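Local coordinates for protein 6-phosphogluconate dehydratase (Shewanella oneidensis, PDB 2GP4) that dehydrates 6-phosphogluconate in the Entner-Doudoroff pathway, probably by means of an iron-sulfur cluster that is absent from this apo structure, at residues 190-195 against 293-298. Numbering follows the deposited sequence.
Sequences HLPMLF and TQYSPI
The phenol of Tyr295 reaches the backbone of His190, its OH donating to His190 O at 2.6 Å, where the loop leading into the edge strand 193-195 of a small mixed sheet crosses the loop that starts helix 298-301. The hydroxyl lies in the carbonyl plane and meets a lone pair of His190 O, with a C=O...donor angle of 130°. With CG anti to the backbone N (chi1 178°), the ring swings out beside its own carbonyl carbon and meets His190 O at its edge, in plane. Pro297 CD sits over the centre of one face of the Tyr295 ring, 3.6 Å above it: a compact, rigid pyrrolidine ring, which can lay its CD hydrogens on the aromatic ring, suits this CH-pi packing within the loop. A phenylalanine here would probably leave His190 O without the hydroxyl that now donates to it. Pro297 also turns CB against His190 O. Both prolines suit extended loop backbone; Pro192 brings CA to 3.5 Å from Ser296 O, a CA-H...O contact. The side chain of Ile298 sets out toward 190-195, and with CG1 anti to the backbone N its CD1 comes 4.0 Å from Met193 CB and, obliquely, near the Phe195 ring. These apolar groups suit a buried layer that Leu181 and Leu182 of helix 179-186 continue around Phe195. Just after Pro297, the N-cap residue, Ile298 N donates to Leu191 O at 3.0 Å, nearly straight at 175° but tilted out of the carbonyl plane.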
ATOM      1  N   HIS A 190      16.091  16.369   2.731  1.00 21.52           N
ATOM      2  CA  HIS A 190      17.326  16.931   2.149  1.00 22.37           C
ATOM      3  C   HIS A 190      18.489  15.931   2.161  1.00 22.96           C
ATOM      4  O   HIS A 190      19.461  16.085   1.424  1.00 23.31           O
ATOM      5  CB  HIS A 190      17.720  18.225   2.876  1.00 22.02           C
ATOM      6  CG  HIS A 190      17.944  18.047   4.346  1.00 22.66           C
ATOM      7  ND1 HIS A 190      19.147  18.334   4.956  1.00 22.60           N
ATOM      8  CD2 HIS A 190      17.126  17.586   5.324  1.00 22.05           C
ATOM      9  CE1 HIS A 190      19.058  18.065   6.247  1.00 22.51           C
ATOM     10  NE2 HIS A 190      17.844  17.606   6.494  1.00 22.75           N
ATOM     11  N   LEU A 191      18.383  14.905   2.998  1.00 23.79           N
ATOM     12  CA  LEU A 191      19.404  13.865   3.067  1.00 24.49           C
ATOM     13  C   LEU A 191      19.153  12.792   2.006  1.00 25.26           C
ATOM     14  O   LEU A 191      18.001  12.464   1.723  1.00 25.12           O
ATOM     15  CB  LEU A 191      19.429  13.218   4.459  1.00 24.20           C
ATOM     16  CG  LEU A 191      19.570  14.075   5.725  1.00 23.94           C
ATOM     17  CD1 LEU A 191      19.595  13.181   6.956  1.00 23.12           C
ATOM     18  CD2 LEU A 191      20.813  14.973   5.691  1.00 23.13           C
ATOM     19  N   PRO A 192      20.231  12.261   1.393  1.00 26.06           N
ATOM     20  CA  PRO A 192      20.095  11.052   0.587  1.00 26.77           C
ATOM     21  C   PRO A 192      19.919   9.842   1.494  1.00 27.70           C
ATOM     22  O   PRO A 192      20.530   9.778   2.572  1.00 27.62           O
ATOM     23  CB  PRO A 192      21.438  10.958  -0.139  1.00 26.77           C
ATOM     24  CG  PRO A 192      22.397  11.670   0.748  1.00 26.15           C
ATOM     25  CD  PRO A 192      21.616  12.771   1.396  1.00 25.98           C
HETATM   26  N   MSE A 193      19.079   8.902   1.069  1.00 28.58           N
HETATM   27  CA  MSE A 193      18.829   7.696   1.843  1.00 29.82           C
HETATM   28  C   MSE A 193      18.525   6.516   0.944  1.00 29.63           C
HETATM   29  O   MSE A 193      18.035   6.682  -0.175  1.00 29.52           O
HETATM   30  CB  MSE A 193      17.674   7.905   2.824  1.00 29.81           C
HETATM   31  CG  MSE A 193      17.960   8.904   3.932  1.00 30.61           C
HETATM   32 SE   MSE A 193      16.399   9.134   5.036  1.00 32.50          SE
HETATM   33  CE  MSE A 193      16.870  10.769   5.964  1.00 30.82           C
ATOM     34  N   LEU A 194      18.834   5.325   1.446  1.00 29.78           N
ATOM     35  CA  LEU A 194      18.482   4.080   0.784  1.00 29.99           C
ATOM     36  C   LEU A 194      17.827   3.144   1.778  1.00 30.16           C
ATOM     37  O   LEU A 194      18.259   3.057   2.933  1.00 30.06           O
ATOM     38  CB  LEU A 194      19.725   3.394   0.210  1.00 29.94           C
ATOM     39  CG  LEU A 194      20.212   3.782  -1.184  1.00 30.08           C
ATOM     40  CD1 LEU A 194      20.927   5.130  -1.190  1.00 29.67           C
ATOM     41  CD2 LEU A 194      21.129   2.696  -1.709  1.00 30.67           C
ATOM     42  N   PHE A 195      16.783   2.456   1.324  1.00 30.33           N
ATOM     43  CA  PHE A 195      16.213   1.347   2.071  1.00 30.84           C
ATOM     44  C   PHE A 195      17.065   0.098   1.839  1.00 31.35           C
ATOM     45  O   PHE A 195      17.489  -0.177   0.712  1.00 31.31           O
ATOM     46  CB  PHE A 195      14.762   1.101   1.654  1.00 30.75           C
ATOM     47  CG  PHE A 195      13.773   2.045   2.294  1.00 30.63           C
ATOM     48  CD1 PHE A 195      13.559   3.316   1.769  1.00 30.00           C
ATOM     49  CD2 PHE A 195      13.046   1.654   3.420  1.00 29.97           C
ATOM     50  CE1 PHE A 195      12.641   4.186   2.355  1.00 30.10           C
ATOM     51  CE2 PHE A 195      12.124   2.518   4.011  1.00 29.66           C
ATOM     52  CZ  PHE A 195      11.922   3.785   3.479  1.00 29.90           C
ATOM     53  N   THR A 293      28.480  15.668  -7.554  1.00 43.38           N
ATOM     54  CA  THR A 293      28.424  14.592  -8.565  1.00 42.57           C
ATOM     55  C   THR A 293      27.024  14.003  -8.725  1.00 41.81           C
ATOM     56  O   THR A 293      26.457  14.069  -9.817  1.00 42.10           O
ATOM     57  CB  THR A 293      29.519  13.468  -8.424  1.00 42.75           C
ATOM     58  OG1 THR A 293      29.330  12.722  -7.211  1.00 43.16           O
ATOM     59  CG2 THR A 293      30.929  14.056  -8.475  1.00 42.50           C
ATOM     60  N   GLN A 294      26.465  13.449  -7.652  1.00 40.63           N
ATOM     61  CA  GLN A 294      25.190  12.737  -7.748  1.00 39.42           C
ATOM     62  C   GLN A 294      24.271  12.958  -6.531  1.00 38.35           C
ATOM     63  O   GLN A 294      23.706  12.005  -5.989  1.00 38.29           O
ATOM     64  CB  GLN A 294      25.462  11.247  -7.970  1.00 39.43           C
ATOM     65  CG  GLN A 294      24.398  10.509  -8.782  1.00 40.05           C
ATOM     66  CD  GLN A 294      24.774   9.059  -9.078  1.00 39.83           C
ATOM     67  OE1 GLN A 294      25.950   8.688  -9.077  1.00 41.02           O
ATOM     68  NE2 GLN A 294      23.770   8.238  -9.334  1.00 39.94           N
ATOM     69  N   TYR A 295      24.115  14.215  -6.115  1.00 36.86           N
ATOM     70  CA  TYR A 295      23.222  14.562  -5.001  1.00 35.37           C
ATOM     71  C   TYR A 295      21.772  14.158  -5.273  1.00 34.25           C
ATOM     72  O   TYR A 295      21.111  14.714  -6.157  1.00 33.98           O
ATOM     73  CB  TYR A 295      23.316  16.057  -4.660  1.00 35.41           C
ATOM     74  CG  TYR A 295      22.397  16.524  -3.540  1.00 35.32           C
ATOM     75  CD1 TYR A 295      22.297  15.812  -2.337  1.00 35.10           C
ATOM     76  CD2 TYR A 295      21.641  17.694  -3.678  1.00 35.05           C
ATOM     77  CE1 TYR A 295      21.465  16.247  -1.309  1.00 34.84           C
ATOM     78  CE2 TYR A 295      20.807  18.139  -2.655  1.00 35.02           C
ATOM     79  CZ  TYR A 295      20.722  17.412  -1.473  1.00 35.37           C
ATOM     80  OH  TYR A 295      19.898  17.846  -0.458  1.00 34.70           O
ATOM     81  N   SER A 296      21.297  13.191  -4.492  1.00 32.77           N
ATOM     82  CA  SER A 296      19.965  12.620  -4.657  1.00 31.39           C
ATOM     83  C   SER A 296      19.207  12.552  -3.322  1.00 30.11           C
ATOM     84  O   SER A 296      19.109  11.482  -2.716  1.00 29.75           O
ATOM     85  CB  SER A 296      20.062  11.228  -5.289  1.00 31.54           C
ATOM     86  OG  SER A 296      20.715  11.281  -6.549  1.00 31.74           O
ATOM     87  N   PRO A 297      18.662  13.698  -2.868  1.00 28.86           N
ATOM     88  CA  PRO A 297      17.918  13.727  -1.609  1.00 28.14           C
ATOM     89  C   PRO A 297      16.597  12.953  -1.709  1.00 27.23           C
ATOM     90  O   PRO A 297      15.921  13.012  -2.737  1.00 27.05           O
ATOM     91  CB  PRO A 297      17.671  15.225  -1.382  1.00 28.03           C
ATOM     92  CG  PRO A 297      17.736  15.833  -2.717  1.00 28.38           C
ATOM     93  CD  PRO A 297      18.706  15.021  -3.514  1.00 28.74           C
ATOM     94  N   ILE A 298      16.247  12.226  -0.651  1.00 26.40           N
ATOM     95  CA  ILE A 298      15.039  11.386  -0.661  1.00 25.67           C
ATOM     96  C   ILE A 298      13.754  12.164  -0.979  1.00 25.13           C
ATOM     97  O   ILE A 298      12.862  11.637  -1.645  1.00 25.07           O
ATOM     98  CB  ILE A 298      14.878  10.541   0.641  1.00 25.42           C
ATOM     99  CG1 ILE A 298      13.796   9.465   0.447  1.00 25.23           C
ATOM    100  CG2 ILE A 298      14.588  11.432   1.842  1.00 25.14           C
ATOM    101  CD1 ILE A 298      13.967   8.229   1.310  1.00 25.03           C
TER
HETATM  102  O   HOH W   1      17.392   8.976  -1.204  1.00 19.16           O